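Long-range contact in N-acylglucosamine 2-epimerase (Marinomonas mediterranea, PDB 5X32), which catalyses the reversible isomerization of D-mannose to D-fructose and, less efficiently, also isomerizes D-lyxose: residues D308-V313 against Y357-E362. Numbering follows the deposited sequence.
Sequences DKYFWV and YRILDE
K309 and L360 form an antiparallel hydrogen-bonded pair, K309 N to L360 O and L360 N to K309 O both 2.9 Å and nearly straight at 166°, and F311 N, in the first turn of helix 311-328, carries the pairing on to R358 O at 3.1 Å. Y310 and I359 form the neighbouring non-hydrogen-bonded pair, their side chains running side by side on one face of the sheet. I359 lays its CD1 over the tyrosine ring in a CH-pi contact, 4.1 Å from the centroid, its chain extended with CG1 opposite the backbone N (chi1 178°); a branched aliphatic chain suits a strand and offers a methyl to an aromatic face. The Y310 ring also stacks with that of Y296, and R358 NH2 comes within 3.7 Å of Y310 CE2, the guanidinium standing almost upright to the ring. K309 leaves by the other face, which it shares with L360; its chain bends so that NZ donates to E362 O at 3.1 Å, from above the carbonyl plane, while also forming a salt bridge with D288. Replacing K309 with a methionine would probably leave the carboxylate of D288 without its cationic mate and E362 O without this donor. D308 OD1 lies beside the D361 backbone and is hydrogen-bonded to Y367 OH, a role that suits a short acidic side chain. F311 CE1 touches R358 CG at 3.9 Å, ring carbon against the aliphatic part of the arginine, and the phenylalanine reaches the side chain of H380, probably a catalytic proton donor/acceptor. The arrangement is a short antiparallel ladder between the strand that leads into helices 311-328 and 331-347 and the short strand 359-360 that follows them, as fits the (alpha/alpha)6-barrel of the N-acylglucosamine 2-epimerase family, where such connections border the catalytic centre.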
loop_
_atom_site.group_PDB
_atom_site.type_symbol
_atom_site.label_atom_id
_atom_site.label_comp_id
_atom_site.label_asym_id
_atom_site.label_seq_id
_atom_site.Cartn_x
_atom_site.Cartn_y
_atom_site.Cartn_z
ATOM N N ASP A 308 5.136 13.933 -12.274
ATOM C CA ASP A 308 5.170 12.547 -12.717
ATOM C C ASP A 308 3.929 11.794 -12.276
ATOM O O ASP A 308 3.318 12.105 -11.244
ATOM C CB ASP A 308 6.430 11.840 -12.208
ATOM C CG ASP A 308 7.662 12.241 -12.981
ATOM O OD1 ASP A 308 7.506 12.633 -14.159
ATOM O OD2 ASP A 308 8.776 12.168 -12.421
ATOM N N LYS A 309 3.559 10.806 -13.079
ATOM C CA LYS A 309 2.368 10.023 -12.812
ATOM C C LYS A 309 2.702 8.578 -12.385
ATOM O O LYS A 309 3.213 7.779 -13.167
ATOM C CB LYS A 309 1.460 10.087 -14.034
ATOM C CG LYS A 309 1.239 11.537 -14.450
ATOM C CD LYS A 309 -0.129 11.798 -15.053
ATOM C CE LYS A 309 -0.017 12.648 -16.317
ATOM N NZ LYS A 309 0.995 13.701 -16.165
ATOM N N TYR A 310 2.442 8.283 -11.116
ATOM C CA TYR A 310 2.735 6.992 -10.515
ATOM C C TYR A 310 1.514 6.065 -10.498
ATOM O O TYR A 310 0.373 6.508 -10.423
ATOM C CB TYR A 310 3.244 7.183 -9.085
ATOM C CG TYR A 310 4.633 7.767 -8.978
ATOM C CD1 TYR A 310 4.899 9.065 -9.389
ATOM C CD2 TYR A 310 5.675 7.027 -8.452
ATOM C CE1 TYR A 310 6.167 9.607 -9.284
ATOM C CE2 TYR A 310 6.950 7.557 -8.355
ATOM C CZ TYR A 310 7.184 8.846 -8.770
ATOM O OH TYR A 310 8.444 9.374 -8.674
ATOM N N PHE A 311 1.757 4.768 -10.572
ATOM C CA PHE A 311 0.678 3.792 -10.613
ATOM C C PHE A 311 -0.121 3.748 -9.312
ATOM O O PHE A 311 -1.363 3.721 -9.317
ATOM C CB PHE A 311 1.249 2.408 -10.939
ATOM C CG PHE A 311 1.983 1.773 -9.788
ATOM C CD1 PHE A 311 3.214 2.271 -9.377
ATOM C CD2 PHE A 311 1.432 0.703 -9.102
ATOM C CE1 PHE A 311 3.887 1.706 -8.307
ATOM C CE2 PHE A 311 2.110 0.132 -8.022
ATOM C CZ PHE A 311 3.331 0.643 -7.626
ATOM N N TRP A 312 0.585 3.735 -8.192
ATOM C CA TRP A 312 -0.099 3.502 -6.939
ATOM C C TRP A 312 -1.034 4.677 -6.605
ATOM O O TRP A 312 -2.073 4.470 -5.988
ATOM C CB TRP A 312 0.887 3.266 -5.795
ATOM C CG TRP A 312 1.740 4.442 -5.396
ATOM C CD1 TRP A 312 3.008 4.728 -5.824
ATOM C CD2 TRP A 312 1.379 5.490 -4.495
ATOM N NE1 TRP A 312 3.462 5.883 -5.233
ATOM C CE2 TRP A 312 2.479 6.372 -4.413
ATOM C CE3 TRP A 312 0.236 5.768 -3.740
ATOM C CZ2 TRP A 312 2.461 7.520 -3.604
ATOM C CZ3 TRP A 312 0.227 6.905 -2.943
ATOM C CH2 TRP A 312 1.330 7.765 -2.885
ATOM N N VAL A 313 -0.688 5.882 -7.066
ATOM C CA VAL A 313 -1.516 7.065 -6.851
ATOM C C VAL A 313 -2.848 6.961 -7.607
ATOM O O VAL A 313 -3.930 7.191 -7.041
ATOM C CB VAL A 313 -0.770 8.327 -7.289
ATOM C CG1 VAL A 313 -1.706 9.529 -7.299
ATOM C CG2 VAL A 313 0.457 8.561 -6.399
ATOM N N TYR A 357 2.489 -0.143 -15.582
ATOM C CA TYR A 357 3.724 0.612 -15.657
ATOM C C TYR A 357 3.875 1.336 -14.334
ATOM O O TYR A 357 2.880 1.680 -13.688
ATOM C CB TYR A 357 3.702 1.607 -16.814
ATOM C CG TYR A 357 3.618 0.968 -18.178
ATOM C CD1 TYR A 357 4.354 -0.180 -18.497
ATOM C CD2 TYR A 357 2.763 1.485 -19.139
ATOM C CE1 TYR A 357 4.260 -0.763 -19.752
ATOM C CE2 TYR A 357 2.666 0.917 -20.376
ATOM C CZ TYR A 357 3.405 -0.202 -20.681
ATOM O OH TYR A 357 3.248 -0.722 -21.929
ATOM N N ARG A 358 5.106 1.568 -13.912
ATOM C CA ARG A 358 5.308 2.168 -12.606
ATOM C C ARG A 358 5.143 3.685 -12.661
ATOM O O ARG A 358 4.529 4.293 -11.778
ATOM C CB ARG A 358 6.695 1.814 -12.073
ATOM C CG ARG A 358 6.962 2.335 -10.695
ATOM C CD ARG A 358 8.389 2.101 -10.284
ATOM N NE ARG A 358 8.761 3.117 -9.313
ATOM C CZ ARG A 358 9.452 4.222 -9.594
ATOM N NH1 ARG A 358 9.901 4.446 -10.819
ATOM N NH2 ARG A 358 9.712 5.098 -8.631
ATOM N N ILE A 359 5.667 4.298 -13.712
ATOM C CA ILE A 359 5.752 5.743 -13.724
ATOM C C ILE A 359 5.883 6.343 -15.115
ATOM O O ILE A 359 6.693 5.901 -15.915
ATOM C CB ILE A 359 6.939 6.186 -12.858
ATOM C CG1 ILE A 359 7.105 7.707 -12.884
ATOM C CG2 ILE A 359 8.197 5.470 -13.300
ATOM C CD1 ILE A 359 8.339 8.198 -12.159
ATOM N N LEU A 360 5.077 7.369 -15.384
ATOM C CA LEU A 360 5.192 8.181 -16.601
ATOM C C LEU A 360 5.586 9.600 -16.264
ATOM O O LEU A 360 5.454 10.026 -15.107
ATOM C CB LEU A 360 3.881 8.188 -17.375
ATOM C CG LEU A 360 3.252 6.810 -17.508
ATOM C CD1 LEU A 360 1.872 6.888 -18.089
ATOM C CD2 LEU A 360 4.149 5.992 -18.403
ATOM N N ASP A 361 6.099 10.330 -17.252
ATOM C CA ASP A 361 6.373 11.765 -17.064
ATOM C C ASP A 361 5.105 12.616 -17.295
ATOM O O ASP A 361 4.034 12.070 -17.605
ATOM C CB ASP A 361 7.514 12.218 -17.990
ATOM C CG ASP A 361 7.158 12.131 -19.491
ATOM O OD1 ASP A 361 5.974 11.892 -19.845
ATOM O OD2 ASP A 361 8.088 12.287 -20.322
ATOM N N GLU A 362 5.246 13.941 -17.172
ATOM C CA GLU A 362 4.234 14.921 -17.623
ATOM C C GLU A 362 3.411 14.493 -18.822
ATOM O O GLU A 362 2.188 14.619 -18.822
ATOM C CB GLU A 362 4.895 16.252 -17.962
ATOM C CG GLU A 362 5.221 17.058 -16.747
ATOM C CD GLU A 362 5.973 18.343 -17.037
ATOM O OE1 GLU A 362 6.817 18.353 -17.960
ATOM O OE2 GLU A 362 5.715 19.349 -16.331
#